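Local coordinates for protein oligopeptide ABC transporter OppAIV (Borrelia burgdorferi B31, PDB 4GL8) that probably binds oligopeptides in the periplasm and delivers them to an ABC transporter for uptake into the cell, at residues I313-L318 against I385-I389. Numbering follows the deposited sequence.
Sequences IDRKTL and IAEFI
I385 meets the N-terminal turn of helix 315-323 through its CG2 branch, which lies 4.1 Å from CD1 of L318, the two side chains running at about a right angle to each other. I385 also touches Y291 of strand 287-293 and L323, further along the facing helix.

Three residues on, nearly one turn later, F388 shows how a single aromatic ring can pack against the first turn of a helix, touching a backbone carbonyl, a threonine methyl and a leucine. The phenyl reaches the facing backbone because chi1 of 178° turns CG away from the residue's own N. CA of L318 lies over one face of the ring, and CB of L318 comes within 3.6 Å of CE2 of F388. CG2 of T317 approaches obliquely, 3.6 Å from CE1 of F388, while the carbonyl oxygen of D314 comes up at the edge, near the ring plane and 3.5 Å from CZ of F388. That oxygen also accepts the backbone N-H of L318. D314 is the N-cap of helix 315-323: its OD1 receives a weak but fairly straight bond from the amide N of T317 (167°). In this periplasmic binding protein fold of the OppA type, the first turn of helix 315-323 packs on helix 380-397, which in turn lies against strands 287-293 and 492-504 through I385 and I389; Q392 on the longer helix accepts the backbone N-H of D314.

Deeper in, CG2 of I389 meets CD1 of I313, the residue just before the N-cap, at 3.7 Å; CD1 of I389 is 4.0 Å from the same methyl, and both isoleucines rest against L495 of strand 492-504.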
loop_
_atom_site.group_PDB
_atom_site.type_symbol
_atom_site.label_atom_id
_atom_site.label_comp_id
_atom_site.label_asym_id
_atom_site.label_seq_id
_atom_site.Cartn_x
_atom_site.Cartn_y
_atom_site.Cartn_z
ATOM N N ILE A 313 -23.542 -4.172 8.549
ATOM C CA ILE A 313 -23.059 -2.795 8.315
ATOM C C ILE A 313 -23.781 -2.097 7.160
ATOM O O ILE A 313 -23.770 -2.576 6.035
ATOM C CB ILE A 313 -21.582 -2.756 7.912
ATOM C CG1 ILE A 313 -20.663 -3.540 8.891
ATOM C CG2 ILE A 313 -21.127 -1.318 7.706
ATOM C CD1 ILE A 313 -20.615 -2.983 10.276
ATOM N N ASP A 314 -24.343 -0.921 7.411
ATOM C CA ASP A 314 -24.967 -0.135 6.341
ATOM C C ASP A 314 -23.878 0.655 5.582
ATOM O O ASP A 314 -23.530 1.769 5.985
ATOM C CB ASP A 314 -26.013 0.809 6.952
ATOM C CG ASP A 314 -26.729 1.655 5.914
ATOM O OD1 ASP A 314 -26.507 1.484 4.689
ATOM O OD2 ASP A 314 -27.525 2.504 6.344
ATOM N N ARG A 315 -23.372 0.075 4.488
ATOM C CA ARG A 315 -22.238 0.614 3.733
ATOM C C ARG A 315 -22.502 1.943 3.071
ATOM O O ARG A 315 -21.618 2.788 3.043
ATOM C CB ARG A 315 -21.792 -0.378 2.638
ATOM C CG ARG A 315 -21.045 -1.577 3.200
ATOM C CD ARG A 315 -20.947 -2.739 2.224
ATOM N NE ARG A 315 -20.201 -3.851 2.826
ATOM C CZ ARG A 315 -20.704 -4.715 3.700
ATOM N NH1 ARG A 315 -21.972 -4.636 4.077
ATOM N NH2 ARG A 315 -19.932 -5.665 4.184
ATOM N N LYS A 316 -23.686 2.104 2.500
ATOM C CA LYS A 316 -24.088 3.364 1.868
ATOM C C LYS A 316 -24.099 4.518 2.875
ATOM O O LYS A 316 -23.613 5.614 2.583
ATOM C CB LYS A 316 -25.464 3.248 1.210
ATOM N N THR A 317 -24.661 4.281 4.051
ATOM C CA THR A 317 -24.698 5.318 5.086
ATOM C C THR A 317 -23.275 5.683 5.522
ATOM O O THR A 317 -22.992 6.845 5.781
ATOM C CB THR A 317 -25.527 4.840 6.284
ATOM O OG1 THR A 317 -26.892 4.770 5.885
ATOM C CG2 THR A 317 -25.403 5.761 7.476
ATOM N N LEU A 318 -22.382 4.688 5.552
ATOM C CA LEU A 318 -20.988 4.941 5.915
ATOM C C LEU A 318 -20.332 5.892 4.918
ATOM O O LEU A 318 -19.672 6.852 5.321
ATOM C CB LEU A 318 -20.183 3.652 6.024
ATOM C CG LEU A 318 -18.660 3.797 6.241
ATOM C CD1 LEU A 318 -18.316 4.551 7.534
ATOM C CD2 LEU A 318 -17.986 2.439 6.260
ATOM N N ILE A 385 -14.966 6.138 11.741
ATOM C CA ILE A 385 -15.414 4.925 11.052
ATOM C C ILE A 385 -15.615 3.802 12.069
ATOM O O ILE A 385 -16.640 3.131 12.058
ATOM C CB ILE A 385 -14.425 4.465 9.961
ATOM C CG1 ILE A 385 -14.297 5.515 8.837
ATOM C CG2 ILE A 385 -14.894 3.155 9.348
ATOM C CD1 ILE A 385 -13.099 5.261 7.919
ATOM N N ALA A 386 -14.649 3.604 12.958
ATOM C CA ALA A 386 -14.769 2.539 13.987
ATOM C C ALA A 386 -15.972 2.719 14.909
ATOM O O ALA A 386 -16.622 1.748 15.290
ATOM C CB ALA A 386 -13.493 2.451 14.809
ATOM N N GLU A 387 -16.273 3.969 15.258
ATOM C CA GLU A 387 -17.438 4.292 16.073
ATOM C C GLU A 387 -18.747 4.002 15.340
ATOM O O GLU A 387 -19.707 3.524 15.959
ATOM C CB GLU A 387 -17.372 5.753 16.580
ATOM C CG GLU A 387 -16.479 5.875 17.827
ATOM C CD GLU A 387 -16.138 7.306 18.249
ATOM O OE1 GLU A 387 -16.629 8.259 17.636
ATOM O OE2 GLU A 387 -15.329 7.491 19.185
ATOM N N PHE A 388 -18.793 4.294 14.036
ATOM C CA PHE A 388 -19.961 3.920 13.214
ATOM C C PHE A 388 -20.130 2.400 13.171
ATOM O O PHE A 388 -21.227 1.900 13.333
ATOM C CB PHE A 388 -19.795 4.431 11.792
ATOM C CG PHE A 388 -20.916 4.057 10.858
ATOM C CD1 PHE A 388 -22.082 4.805 10.813
ATOM C CD2 PHE A 388 -20.774 2.997 9.959
ATOM C CE1 PHE A 388 -23.099 4.491 9.923
ATOM C CE2 PHE A 388 -21.787 2.675 9.070
ATOM C CZ PHE A 388 -22.956 3.423 9.053
ATOM N N ILE A 389 -19.035 1.675 12.954
ATOM C CA ILE A 389 -19.088 0.216 12.887
ATOM C C ILE A 389 -19.567 -0.330 14.235
ATOM O O ILE A 389 -20.416 -1.202 14.288
ATOM C CB ILE A 389 -17.711 -0.417 12.573
ATOM C CG1 ILE A 389 -17.074 0.163 11.307
ATOM C CG2 ILE A 389 -17.820 -1.944 12.496
ATOM C CD1 ILE A 389 -17.537 -0.448 10.033
#